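Local coordinates for protein CTD kinase subunit gamma (Schizosaccharomyces pombe, PDB 5CE7) that serves as the gamma subunit of a CTD kinase complex that probably hyperphosphorylates the C-terminal heptapeptide repeats of the largest RNA polymerase II subunit, at residues M8-L13 and E39-C44; G15-N18 and F22-I25; N55-I60 and V92-P97; F63-C68 and R110-S115; S115-K120 and N125-A130. All blocks are in the same frame, centred on the assembly; numbering follows the deposited sequence.

Contact 1. Residues M8-L13 and E39-C44; sequences MTFLQL and EDLYSC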
# COMPACT_ATOMS: atom_id res chain seq x y z
N MSE A 8 15.24 -2.18 9.68
CA MSE A 8 16.24 -2.88 8.85
C MSE A 8 15.69 -4.18 8.25
O MSE A 8 15.79 -4.42 7.04
CB MSE A 8 17.50 -3.19 9.67
CG MSE A 8 18.61 -3.82 8.82
SE MSE A 8 19.18 -2.63 7.36
CE MSE A 8 20.06 -1.32 8.48
N THR A 9 15.14 -5.02 9.12
CA THR A 9 14.53 -6.27 8.70
C THR A 9 13.35 -6.05 7.75
O THR A 9 13.23 -6.72 6.71
CB THR A 9 14.09 -7.10 9.91
OG1 THR A 9 15.22 -7.33 10.76
CG2 THR A 9 13.52 -8.46 9.47
N PHE A 10 12.47 -5.11 8.10
CA PHE A 10 11.30 -4.84 7.27
C PHE A 10 11.70 -4.37 5.87
O PHE A 10 11.13 -4.81 4.87
CB PHE A 10 10.35 -3.85 7.95
CG PHE A 10 9.02 -3.67 7.26
CD1 PHE A 10 8.16 -4.75 7.07
CD2 PHE A 10 8.62 -2.41 6.82
CE1 PHE A 10 6.93 -4.58 6.44
CE2 PHE A 10 7.38 -2.24 6.19
CZ PHE A 10 6.54 -3.32 6.00
N LEU A 11 12.69 -3.48 5.79
CA LEU A 11 13.18 -3.01 4.50
C LEU A 11 13.70 -4.18 3.63
O LEU A 11 13.45 -4.22 2.42
CB LEU A 11 14.25 -1.91 4.67
CG LEU A 11 13.75 -0.49 5.01
CD1 LEU A 11 14.91 0.44 5.35
CD2 LEU A 11 12.89 0.09 3.85
N GLN A 12 14.42 -5.11 4.25
CA GLN A 12 14.90 -6.31 3.54
C GLN A 12 13.73 -7.16 3.04
O GLN A 12 13.72 -7.61 1.90
CB GLN A 12 15.83 -7.13 4.44
CG GLN A 12 17.15 -6.43 4.76
CD GLN A 12 18.02 -7.26 5.69
OE1 GLN A 12 18.56 -8.29 5.30
NE2 GLN A 12 18.16 -6.81 6.92
N LEU A 13 12.73 -7.37 3.89
CA LEU A 13 11.52 -8.07 3.48
C LEU A 13 10.80 -7.36 2.31
O LEU A 13 10.36 -8.01 1.36
CB LEU A 13 10.58 -8.22 4.67
CG LEU A 13 10.52 -9.57 5.39
CD1 LEU A 13 11.69 -10.47 5.05
CD2 LEU A 13 10.36 -9.39 6.89
N GLU A 39 4.49 3.02 13.17
CA GLU A 39 4.87 4.30 12.61
C GLU A 39 6.18 4.19 11.85
O GLU A 39 6.30 4.73 10.75
CB GLU A 39 4.98 5.35 13.71
CG GLU A 39 3.77 5.39 14.62
CD GLU A 39 2.92 6.62 14.42
OE1 GLU A 39 3.26 7.67 15.00
OE2 GLU A 39 1.91 6.54 13.69
N ASP A 40 7.15 3.49 12.42
CA ASP A 40 8.45 3.29 11.78
C ASP A 40 8.26 2.51 10.48
O ASP A 40 8.82 2.87 9.44
CB ASP A 40 9.39 2.47 12.68
CG ASP A 40 9.78 3.20 13.95
OD1 ASP A 40 8.98 3.17 14.92
OD2 ASP A 40 10.89 3.78 13.99
N LEU A 41 7.51 1.42 10.58
CA LEU A 41 7.31 0.51 9.47
C LEU A 41 6.50 1.15 8.36
O LEU A 41 6.81 0.96 7.19
CB LEU A 41 6.67 -0.79 9.95
CG LEU A 41 7.63 -1.93 10.32
CD1 LEU A 41 9.02 -1.47 10.75
CD2 LEU A 41 7.04 -2.96 11.28
N TYR A 42 5.46 1.91 8.72
CA TYR A 42 4.68 2.63 7.72
C TYR A 42 5.57 3.64 6.96
O TYR A 42 5.40 3.86 5.75
CB TYR A 42 3.48 3.33 8.36
CG TYR A 42 2.55 3.97 7.36
CD1 TYR A 42 1.80 3.19 6.48
CD2 TYR A 42 2.44 5.36 7.27
CE1 TYR A 42 0.97 3.78 5.54
CE2 TYR A 42 1.60 5.95 6.33
CZ TYR A 42 0.87 5.15 5.48
OH TYR A 42 0.05 5.73 4.55
N SER A 43 6.54 4.23 7.65
CA SER A 43 7.47 5.14 7.01
C SER A 43 8.42 4.40 6.09
O SER A 43 8.90 4.95 5.10
CB SER A 43 8.25 5.97 8.03
OG SER A 43 7.41 6.95 8.62
N CYS A 44 8.71 3.14 6.41
CA CYS A 44 9.53 2.30 5.53
C CYS A 44 8.81 2.10 4.19
O CYS A 44 9.44 2.10 3.13
CB CYS A 44 9.79 0.94 6.17
SG CYS A 44 10.89 0.92 7.62

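Contact 2. Residues G15-N18 and F22-I25; sequences GKLN and FSQI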
# COMPACT_ATOMS: atom_id res chain seq x y z
N GLY A 15 12.12 -5.67 0.06
CA GLY A 15 12.93 -5.87 -1.12
C GLY A 15 12.60 -7.16 -1.85
O GLY A 15 13.01 -7.34 -3.00
N LYS A 16 11.86 -8.04 -1.19
CA LYS A 16 11.50 -9.35 -1.74
C LYS A 16 10.22 -9.32 -2.55
O LYS A 16 9.88 -10.29 -3.20
CB LYS A 16 11.29 -10.38 -0.63
CG LYS A 16 12.46 -10.52 0.31
CD LYS A 16 13.69 -10.92 -0.45
CE LYS A 16 14.70 -11.53 0.49
NZ LYS A 16 15.93 -11.87 -0.25
N LEU A 17 9.49 -8.20 -2.49
CA LEU A 17 8.17 -8.12 -3.12
C LEU A 17 8.21 -8.28 -4.64
O LEU A 17 9.09 -7.75 -5.33
CB LEU A 17 7.51 -6.79 -2.79
CG LEU A 17 7.16 -6.49 -1.33
CD1 LEU A 17 6.72 -5.02 -1.21
CD2 LEU A 17 6.10 -7.44 -0.81
N ASN A 18 7.23 -9.01 -5.16
CA ASN A 18 6.95 -9.01 -6.59
C ASN A 18 5.45 -9.03 -6.76
O ASN A 18 4.72 -8.89 -5.78
CB ASN A 18 7.63 -10.18 -7.29
CG ASN A 18 7.25 -11.51 -6.69
OD1 ASN A 18 6.07 -11.78 -6.48
ND2 ASN A 18 8.24 -12.34 -6.39
N PHE A 22 1.92 -14.28 -2.80
CA PHE A 22 2.89 -15.09 -2.06
C PHE A 22 4.10 -14.30 -1.51
O PHE A 22 4.60 -14.60 -0.43
CB PHE A 22 3.37 -16.25 -2.97
CG PHE A 22 4.58 -16.97 -2.45
CD1 PHE A 22 4.46 -18.00 -1.54
CD2 PHE A 22 5.85 -16.62 -2.89
CE1 PHE A 22 5.58 -18.67 -1.06
CE2 PHE A 22 6.98 -17.28 -2.42
CZ PHE A 22 6.84 -18.30 -1.50
N SER A 23 4.57 -13.31 -2.27
CA SER A 23 5.75 -12.54 -1.87
C SER A 23 5.44 -11.47 -0.82
O SER A 23 6.33 -10.89 -0.21
CB SER A 23 6.40 -11.86 -3.09
OG SER A 23 5.57 -10.82 -3.59
N GLN A 24 4.15 -11.20 -0.65
CA GLN A 24 3.70 -10.09 0.17
C GLN A 24 3.32 -10.58 1.57
O GLN A 24 3.17 -9.79 2.49
CB GLN A 24 2.51 -9.39 -0.52
CG GLN A 24 2.88 -8.79 -1.89
CD GLN A 24 1.73 -8.73 -2.89
OE1 GLN A 24 0.57 -8.67 -2.51
NE2 GLN A 24 2.06 -8.75 -4.16
N ILE A 25 3.18 -11.89 1.72
CA ILE A 25 2.72 -12.46 2.98
C ILE A 25 3.71 -12.26 4.13
O ILE A 25 3.32 -11.82 5.21
CB ILE A 25 2.42 -13.97 2.84
CG1 ILE A 25 1.25 -14.19 1.89
CG2 ILE A 25 2.10 -14.57 4.20
CD1 ILE A 25 0.02 -13.37 2.23

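Contact 3. Residues N55-I60 and V92-P97; sequences NTRVNI and VQNVAP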
# COMPACT_ATOMS: atom_id res chain seq x y z
N ASN A 55 7.53 -0.01 -11.26
CA ASN A 55 7.23 -1.42 -10.98
C ASN A 55 7.21 -1.70 -9.48
O ASN A 55 6.31 -2.36 -8.97
CB ASN A 55 8.21 -2.36 -11.70
CG ASN A 55 7.74 -3.82 -11.66
OD1 ASN A 55 6.78 -4.19 -12.33
ND2 ASN A 55 8.43 -4.65 -10.89
N THR A 56 8.21 -1.19 -8.76
CA THR A 56 8.28 -1.33 -7.30
C THR A 56 7.09 -0.66 -6.61
O THR A 56 6.54 -1.18 -5.65
CB THR A 56 9.62 -0.74 -6.78
OG1 THR A 56 10.71 -1.55 -7.23
CG2 THR A 56 9.65 -0.68 -5.24
N ARG A 57 6.70 0.51 -7.11
CA ARG A 57 5.58 1.22 -6.53
C ARG A 57 4.27 0.43 -6.63
O ARG A 57 3.49 0.40 -5.69
CB ARG A 57 5.49 2.62 -7.12
CG ARG A 57 6.54 3.54 -6.47
CD ARG A 57 7.30 4.39 -7.46
NE ARG A 57 6.55 5.59 -7.77
CZ ARG A 57 7.00 6.83 -7.63
NH1 ARG A 57 8.22 7.08 -7.19
NH2 ARG A 57 6.19 7.84 -7.95
N VAL A 58 4.06 -0.21 -7.77
CA VAL A 58 2.88 -1.03 -8.00
C VAL A 58 2.90 -2.24 -7.06
O VAL A 58 1.88 -2.59 -6.48
CB VAL A 58 2.81 -1.50 -9.48
CG1 VAL A 58 1.80 -2.62 -9.63
CG2 VAL A 58 2.44 -0.35 -10.38
N ASN A 59 4.06 -2.86 -6.91
CA ASN A 59 4.14 -4.02 -6.01
C ASN A 59 3.91 -3.64 -4.55
O ASN A 59 3.34 -4.40 -3.79
CB ASN A 59 5.46 -4.78 -6.22
CG ASN A 59 5.47 -5.56 -7.53
OD1 ASN A 59 4.41 -5.92 -8.04
ND2 ASN A 59 6.65 -5.79 -8.08
N ILE A 60 4.33 -2.43 -4.18
CA ILE A 60 4.03 -1.92 -2.84
C ILE A 60 2.54 -1.65 -2.65
O ILE A 60 2.00 -1.88 -1.58
CB ILE A 60 4.87 -0.66 -2.50
CG1 ILE A 60 6.34 -1.06 -2.32
CG2 ILE A 60 4.32 -0.01 -1.23
CD1 ILE A 60 7.31 0.11 -2.33
N VAL A 92 -2.30 6.79 -4.39
CA VAL A 92 -2.65 6.80 -5.80
C VAL A 92 -1.77 7.76 -6.60
O VAL A 92 -1.33 7.45 -7.72
CB VAL A 92 -4.16 7.13 -6.02
CG1 VAL A 92 -4.43 7.39 -7.49
CG2 VAL A 92 -5.04 6.00 -5.50
N GLN A 93 -1.53 8.94 -6.04
CA GLN A 93 -0.73 9.96 -6.72
C GLN A 93 0.70 9.46 -6.98
O GLN A 93 1.31 9.79 -7.99
CB GLN A 93 -0.69 11.24 -5.87
CG GLN A 93 0.37 12.24 -6.31
CD GLN A 93 0.95 13.04 -5.16
OE1 GLN A 93 0.26 13.31 -4.16
NE2 GLN A 93 2.22 13.42 -5.27
N ASN A 94 1.22 8.69 -6.04
CA ASN A 94 2.56 8.13 -6.15
C ASN A 94 2.63 7.00 -7.18
O ASN A 94 3.53 6.96 -8.02
CB ASN A 94 3.05 7.64 -4.79
CG ASN A 94 4.39 6.93 -4.87
OD1 ASN A 94 4.45 5.74 -5.13
ND2 ASN A 94 5.46 7.68 -4.66
N VAL A 95 1.67 6.08 -7.13
CA VAL A 95 1.70 4.90 -8.00
C VAL A 95 1.22 5.19 -9.44
O VAL A 95 1.78 4.68 -10.41
CB VAL A 95 0.89 3.74 -7.38
CG1 VAL A 95 0.96 2.47 -8.25
CG2 VAL A 95 1.41 3.45 -5.97
N ALA A 96 0.19 6.04 -9.55
CA ALA A 96 -0.40 6.40 -10.83
C ALA A 96 -0.46 7.91 -10.99
O ALA A 96 -1.54 8.51 -10.95
CB ALA A 96 -1.81 5.82 -10.94
N PRO A 97 0.71 8.55 -11.17
CA PRO A 97 0.77 10.01 -11.29
C PRO A 97 0.29 10.51 -12.65
O PRO A 97 0.02 9.70 -13.55
CB PRO A 97 2.27 10.30 -11.15
CG PRO A 97 2.93 9.06 -11.70
CD PRO A 97 2.05 7.93 -11.22

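Contact 4. Residues F63-C68 and R110-S115; sequences FVDTLC and RKVLQS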
# COMPACT_ATOMS: atom_id res chain seq x y z
N PHE A 63 1.13 -4.97 -1.99
CA PHE A 63 1.48 -5.29 -0.60
C PHE A 63 0.56 -4.60 0.42
O PHE A 63 0.17 -5.19 1.44
CB PHE A 63 2.93 -4.90 -0.28
CG PHE A 63 3.23 -4.88 1.19
CD1 PHE A 63 3.25 -6.06 1.92
CD2 PHE A 63 3.45 -3.69 1.86
CE1 PHE A 63 3.49 -6.05 3.29
CE2 PHE A 63 3.70 -3.66 3.23
CZ PHE A 63 3.72 -4.86 3.94
N VAL A 64 0.25 -3.34 0.15
CA VAL A 64 -0.66 -2.56 1.00
C VAL A 64 -2.03 -3.23 1.05
O VAL A 64 -2.69 -3.25 2.09
CB VAL A 64 -0.79 -1.11 0.47
CG1 VAL A 64 -2.09 -0.47 0.94
CG2 VAL A 64 0.43 -0.28 0.88
N ASP A 65 -2.47 -3.77 -0.07
CA ASP A 65 -3.74 -4.49 -0.13
C ASP A 65 -3.65 -5.75 0.73
O ASP A 65 -4.52 -6.02 1.56
CB ASP A 65 -4.06 -4.83 -1.59
CG ASP A 65 -5.49 -5.28 -1.81
OD1 ASP A 65 -6.33 -5.23 -0.89
OD2 ASP A 65 -5.80 -5.68 -2.95
N THR A 66 -2.59 -6.52 0.52
CA THR A 66 -2.33 -7.74 1.31
C THR A 66 -2.20 -7.45 2.82
O THR A 66 -2.76 -8.17 3.68
CB THR A 66 -1.06 -8.45 0.78
OG1 THR A 66 -1.28 -8.85 -0.58
CG2 THR A 66 -0.69 -9.68 1.64
N LEU A 67 -1.49 -6.37 3.15
CA LEU A 67 -1.36 -5.94 4.54
C LEU A 67 -2.72 -5.63 5.16
O LEU A 67 -3.03 -6.09 6.27
CB LEU A 67 -0.46 -4.69 4.62
CG LEU A 67 -0.24 -4.09 6.01
CD1 LEU A 67 0.38 -5.12 6.95
CD2 LEU A 67 0.69 -2.90 5.90
N CYS A 68 -3.53 -4.84 4.47
CA CYS A 68 -4.88 -4.56 4.96
C CYS A 68 -5.71 -5.85 5.16
O CYS A 68 -6.35 -6.02 6.18
CB CYS A 68 -5.61 -3.56 4.05
SG CYS A 68 -4.93 -1.87 4.10
N ARG A 110 -6.77 0.41 -9.88
CA ARG A 110 -8.21 0.18 -9.78
C ARG A 110 -8.54 -1.12 -9.06
O ARG A 110 -9.50 -1.18 -8.29
CB ARG A 110 -8.90 0.22 -11.15
CG ARG A 110 -8.89 1.61 -11.78
CD ARG A 110 -9.85 1.71 -12.96
NE ARG A 110 -9.89 3.07 -13.50
CZ ARG A 110 -9.43 3.44 -14.69
NH1 ARG A 110 -8.90 2.54 -15.51
NH2 ARG A 110 -9.53 4.71 -15.06
N LYS A 111 -7.75 -2.16 -9.30
CA LYS A 111 -8.01 -3.45 -8.65
C LYS A 111 -7.84 -3.31 -7.14
O LYS A 111 -8.67 -3.79 -6.36
CB LYS A 111 -7.09 -4.54 -9.20
CG LYS A 111 -7.27 -5.91 -8.56
CD LYS A 111 -5.93 -6.49 -8.13
CE LYS A 111 -4.96 -6.64 -9.30
NZ LYS A 111 -5.17 -7.90 -10.07
N VAL A 112 -6.77 -2.64 -6.73
CA VAL A 112 -6.51 -2.43 -5.31
C VAL A 112 -7.58 -1.54 -4.66
O VAL A 112 -8.03 -1.81 -3.54
CB VAL A 112 -5.12 -1.79 -5.07
CG1 VAL A 112 -4.94 -1.47 -3.59
CG2 VAL A 112 -4.03 -2.72 -5.58
N LEU A 113 -7.98 -0.49 -5.36
CA LEU A 113 -8.96 0.43 -4.80
C LEU A 113 -10.29 -0.28 -4.56
O LEU A 113 -10.94 -0.05 -3.54
CB LEU A 113 -9.16 1.65 -5.70
CG LEU A 113 -8.00 2.65 -5.76
CD1 LEU A 113 -8.32 3.76 -6.75
CD2 LEU A 113 -7.71 3.23 -4.36
N GLN A 114 -10.67 -1.14 -5.50
CA GLN A 114 -11.91 -1.90 -5.38
C GLN A 114 -11.84 -2.85 -4.19
O GLN A 114 -12.78 -2.97 -3.41
CB GLN A 114 -12.20 -2.67 -6.67
CG GLN A 114 -13.32 -3.69 -6.57
CD GLN A 114 -13.56 -4.43 -7.89
OE1 GLN A 114 -13.02 -5.52 -8.11
NE2 GLN A 114 -14.36 -3.84 -8.77
N SER A 115 -10.70 -3.52 -4.06
CA SER A 115 -10.45 -4.41 -2.94
C SER A 115 -10.55 -3.68 -1.59
O SER A 115 -11.25 -4.13 -0.68
CB SER A 115 -9.08 -5.05 -3.10
OG SER A 115 -8.79 -5.89 -2.00

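Contact 5. Residues S115-K120 and N125-A130; sequences SLHEKK and NQYKDA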
# COMPACT_ATOMS: atom_id res chain seq x y z
N SER A 115 -10.70 -3.52 -4.06
CA SER A 115 -10.45 -4.41 -2.94
C SER A 115 -10.55 -3.68 -1.59
O SER A 115 -11.25 -4.13 -0.68
CB SER A 115 -9.08 -5.05 -3.10
OG SER A 115 -8.79 -5.89 -2.00
N LEU A 116 -9.85 -2.56 -1.47
CA LEU A 116 -9.90 -1.76 -0.26
C LEU A 116 -11.33 -1.25 0.03
O LEU A 116 -11.77 -1.22 1.18
CB LEU A 116 -8.91 -0.59 -0.34
CG LEU A 116 -7.43 -1.01 -0.38
CD1 LEU A 116 -6.51 0.20 -0.52
CD2 LEU A 116 -7.06 -1.81 0.86
N HIS A 117 -12.03 -0.84 -1.01
CA HIS A 117 -13.42 -0.39 -0.88
C HIS A 117 -14.37 -1.50 -0.41
O HIS A 117 -15.19 -1.29 0.48
CB HIS A 117 -13.92 0.21 -2.20
CG HIS A 117 -15.29 0.81 -2.10
ND1 HIS A 117 -16.32 0.45 -2.93
CD2 HIS A 117 -15.79 1.73 -1.24
CE1 HIS A 117 -17.40 1.13 -2.60
NE2 HIS A 117 -17.11 1.92 -1.58
N GLU A 118 -14.26 -2.68 -1.02
CA GLU A 118 -15.10 -3.82 -0.64
C GLU A 118 -14.85 -4.25 0.80
O GLU A 118 -15.76 -4.72 1.50
CB GLU A 118 -14.83 -5.00 -1.57
CG GLU A 118 -15.30 -4.78 -2.99
CD GLU A 118 -14.84 -5.87 -3.93
OE1 GLU A 118 -13.85 -6.57 -3.60
OE2 GLU A 118 -15.47 -6.04 -5.00
N LYS A 119 -13.62 -4.08 1.25
CA LYS A 119 -13.28 -4.48 2.61
C LYS A 119 -13.39 -3.30 3.59
O LYS A 119 -12.92 -3.38 4.73
CB LYS A 119 -11.91 -5.17 2.62
CG LYS A 119 -11.86 -6.28 1.57
CD LYS A 119 -10.76 -7.29 1.83
CE LYS A 119 -9.65 -7.15 0.80
NZ LYS A 119 -8.84 -5.92 1.04
N LYS A 120 -14.04 -2.22 3.14
CA LYS A 120 -14.39 -1.10 4.01
C LYS A 120 -13.19 -0.42 4.67
O LYS A 120 -13.32 0.23 5.71
CB LYS A 120 -15.41 -1.56 5.06
CG LYS A 120 -16.61 -2.27 4.44
CD LYS A 120 -17.60 -2.77 5.48
CE LYS A 120 -19.03 -2.65 4.97
NZ LYS A 120 -19.44 -1.22 4.81
N ASN A 125 -16.73 8.10 -0.39
CA ASN A 125 -16.12 9.35 -0.82
C ASN A 125 -14.64 9.20 -1.21
O ASN A 125 -14.23 9.70 -2.27
CB ASN A 125 -16.25 10.43 0.26
CG ASN A 125 -15.91 11.81 -0.26
OD1 ASN A 125 -16.43 12.23 -1.30
ND2 ASN A 125 -15.02 12.51 0.44
N GLN A 126 -13.86 8.54 -0.35
CA GLN A 126 -12.46 8.22 -0.65
C GLN A 126 -12.31 7.43 -1.96
O GLN A 126 -11.48 7.77 -2.80
CB GLN A 126 -11.84 7.42 0.50
CG GLN A 126 -11.77 8.19 1.82
CD GLN A 126 -11.24 7.32 2.95
OE1 GLN A 126 -11.93 6.42 3.42
NE2 GLN A 126 -10.01 7.58 3.38
N TYR A 127 -13.10 6.38 -2.11
CA TYR A 127 -13.06 5.54 -3.30
C TYR A 127 -13.38 6.37 -4.54
O TYR A 127 -12.69 6.28 -5.56
CB TYR A 127 -14.05 4.38 -3.16
CG TYR A 127 -14.13 3.47 -4.37
CD1 TYR A 127 -13.05 2.68 -4.75
CD2 TYR A 127 -15.30 3.39 -5.12
CE1 TYR A 127 -13.12 1.84 -5.85
CE2 TYR A 127 -15.38 2.56 -6.22
CZ TYR A 127 -14.29 1.79 -6.58
OH TYR A 127 -14.38 0.96 -7.68
N LYS A 128 -14.42 7.19 -4.44
CA LYS A 128 -14.81 8.06 -5.54
C LYS A 128 -13.68 9.04 -5.86
O LYS A 128 -13.36 9.25 -7.03
CB LYS A 128 -16.10 8.83 -5.21
CG LYS A 128 -17.38 7.98 -5.27
CD LYS A 128 -18.62 8.84 -5.11
CE LYS A 128 -19.91 8.03 -5.23
NZ LYS A 128 -20.43 7.56 -3.91
N ASP A 129 -13.10 9.65 -4.83
CA ASP A 129 -11.98 10.57 -5.02
C ASP A 129 -10.77 9.88 -5.66
O ASP A 129 -10.16 10.40 -6.59
CB ASP A 129 -11.55 11.19 -3.68
CG ASP A 129 -12.41 12.39 -3.28
OD1 ASP A 129 -13.26 12.84 -4.08
OD2 ASP A 129 -12.23 12.89 -2.15
N ALA A 130 -10.41 8.71 -5.14
CA ALA A 130 -9.23 7.99 -5.63
C ALA A 130 -9.44 7.49 -7.06
O ALA A 130 -8.53 7.54 -7.89
CB ALA A 130 -8.90 6.84 -4.69

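Contact 1. Residues M8-L13 and E39-C44
Phe10 presents one face of its ring to Leu41 and part of its rim to Cys44, and these two approaches join helix 3-14 to helix 38-51 in the all-helical, right-handed superhelix of this CTD-interacting domain (CID). The two short segments run in roughly the same direction, their axes 9.8 Å apart at closest approach and crossing at -34°, a separation that leaves room for one layer of side chains. Phe10 makes the largest share of the contact. With CG anti to the backbone N (chi1 -171°), the ring reaches across to the second helix. Leu41 lies over the ring: its CG stands 4.0 Å from the ring centroid, displaced toward the rim, in a CH-pi contact, and its CD1 continues back along the Phe10 side chain to CB. Cys44, one turn further on, comes in at the edge of the same ring, close to its plane, with CB 3.6 Å from Phe10 CD2. Its sulfur lies on that edge too, with SG 5.5 Å from the centroid, a sulfur-aromatic contact. A small, weakly polar cysteine suits this place, its CB and SG fitting against the ring edge. Phe30 and Ala31 of helix 25-33 also touch Phe10, so the phenylalanine is shared by three helices and is buried. Leu11 closes the more exposed side of the interface, bringing CD2 to 4.0 Å from Cys44 CB. The ring rim also meets backbone, where Phe10 CE2 lies 3.4 Å from Leu41 O.

Contact 2. Residues G15-N18 and F22-I25
Lys16 opens the contact with its backbone, its carbonyl O lying near Ser23 CB. Its amino group turns off to the sulfonate of a bound HEPES molecule, probably from the crystallisation liquor, with which it forms a salt bridge. Leu17 comes next and supplies the apolar share: its CD2 touches Gln24 CG at 3.7 Å, the two side chains crossing at about a right angle, and its other flank rests on Phe63 of helix 54-73. Asn18 carries the polar part. Its N-H points almost straight at Ser23 OG (2.9 Å, 172°), and its carbonyl O receives Gln24 NE2 at 3.1 Å, the donor lying in the carbonyl plane. Asn18 OD1 folds back beside Ser23, where chi1 of 56° places it, and bonds to Ser20 OG. A leucine at Asn18 would probably leave Ser20 OG without that side-chain partner and let the turn flex, although the backbone bonds could persist. Ser23 OG also bonds to Ser20 O, and Gln24 OE1 to Thr66 OG1. Serine and glutamine side chains thus satisfy the Asn18 backbone N and O and tie the link between helices 3-14 and 25-33 into a compact turn, and Gln24 secures that turn to helix 54-73.

Contact 3. Residues N55-I60 and V92-P97
The last turn of helix 88-95 docks on the first half of helix 54-73 in this superhelical CID, and the junction is made by Arg57 with Asn94 and by Val58 with Val95. Arg57 points at the helix end and bends at chi2 and chi3, which brings its guanidinium round to the Asn94 carbonyl. The NH2 group gives the main bond, 2.8 Å to Asn94 O with an angle of 150° at the hydrogen; NE adds a weak one to the same oxygen. The NH2 donor is tilted 22° from the carbonyl plane, and the oxygen lies somewhat out of the guanidinium plane. The Asn94 side chain, with CG anti to the backbone N, lies over the guanidinium: ND2 sits 3.3 Å above the centre of that flat group, and the amide and guanidinium planes are 22° apart. Its OD1 leans the other way, against the aliphatic part of the arginine, 3.3 Å from Arg57 CG. Asparagine is flat and short enough to cover the arginine head in this manner. On the other flank the interface turns apolar. Val58 CG2 and Val95 CG1 meet at 3.8 Å, their side chains crossing at about a right angle, and Val95 CG2 packs against Arg57 O. Compact valines suit this place, where the CA atoms of Arg57 and Val95 are 5.5 Å apart. A carbonyl at a helix C-terminus carries partial negative charge, so the positive guanidinium probably gains from lying beside Asn94 O, while its NH1 makes a weak bond to Gly52 O and ties in the preceding loop.

Contact 4. Residues F63-C68 and R110-S115
Between segments 63-68 and 110-115 the nearest CA atoms are those of Asp65 and Val112, 6.2 Å apart, a close spacing met here by small side chains. Asp65 reaches across, and Ser115, one helical turn beyond Val112, receives it. The serine hydroxyl donates to the carboxylate, Ser115 OG lying 2.8 Å from Asp65 OD1 and using the syn lone pair of that oxygen, the one on the side of OD2. As a result the hydroxyl sits between the two carboxylate oxygens rather than beyond one of them, and OD2 is 3.1 Å from it. Both side chains adopt the same extended first torsion: Asp65 CG is anti to its own N at chi1 -167°, and Ser115 OG is likewise placed at 178°, which aims each group into the gap.

These are two helices of the right-handed superhelix that forms this noncanonical CID, meeting near the middle of the chain, and a carboxylate buried between them needs partners. Asp65 OD1 has a second one in Lys119, which forms a salt bridge with it from just past the end of helix 100-118. The lysine would be expected to stabilise the negative charge of the carboxylate within the protein, and the serine helps to fix the carboxylate's rotation. Serine suits its place, being a hydroxyl on a single carbon. Alongside this polar pair the contact is apolar. Val112 CG1 rests on the methylene of Asp65, 4.0 Å from CB, and shields the base of the acidic side chain with a methyl group of a rigid, beta-branched residue.

Contact 5. Residues S115-K120 and N125-A130
His117 and Tyr127 lie face to face between the last turn of helix 100-118 and the first turns of helix 124-139, an aromatic pair that fastens the C-terminal helical hairpin of the domain. This is the tight part. The rings form an offset stack, centroids 4.3 Å apart and planes only 5° from parallel, while the side chains as a whole cross at about a right angle. Because of the offset, each ring also covers the other's root: His117 CB lies over the tyrosine face, 3.7 Å from Tyr127 CD1, and Tyr127 CB lies over the imidazole, 3.7 Å from His117 CD2. Both residues hold CG anti to the backbone N (chi1 -174° for His117), which brings the two rings over one another. Flat aromatic groups suit the gap because the backbones come close, the CA atoms of His117 and Tyr127 6.4 Å apart, and stacked rings need little depth. Ile122 of the connecting loop touches both side chains. An alanine in place of Tyr127 is likely to uncover one imidazole face and leave His117 stacked on nothing from the second helix.

Beyond the stack, no other pair of side chains meets across the segments, and the contact lies at the surface. The first helix ends in a Schellman motif, Lys120 adopting positive phi as its C-prime residue, and His117 NE2 is bonded to Asp124 OD1 at the start of the next helix. The Schellman turn places Lys120 N 3.0 Å from His117 O.

The five contacts follow the superhelix along the chain. Contact 2 is nested inside the loop that contact 1 closes, and contacts 1 and 5 lie on opposite sides of the chain's centre, their centres about 25 Å apart. Helix 54-73 is the common element: contact 4 meets contact 1 where Phe10 CZ and Phe63 CZ are 3.8 Å apart, and contact 2 through a probable hydrogen bond between Gln24 OE1 and Thr66 OG1 (2.7 Å). Contacts 3 and 4 alternate along the chain, with Val92 packing on Leu113. Contacts 4 and 5 share Ser115, and Asp65 OD1 forms a salt bridge with Lys119 NZ at 3.2 Å. Lys16 in contact 2 and Lys111 in contact 4 pair with bound HEPES, probably from the crystallisation liquor.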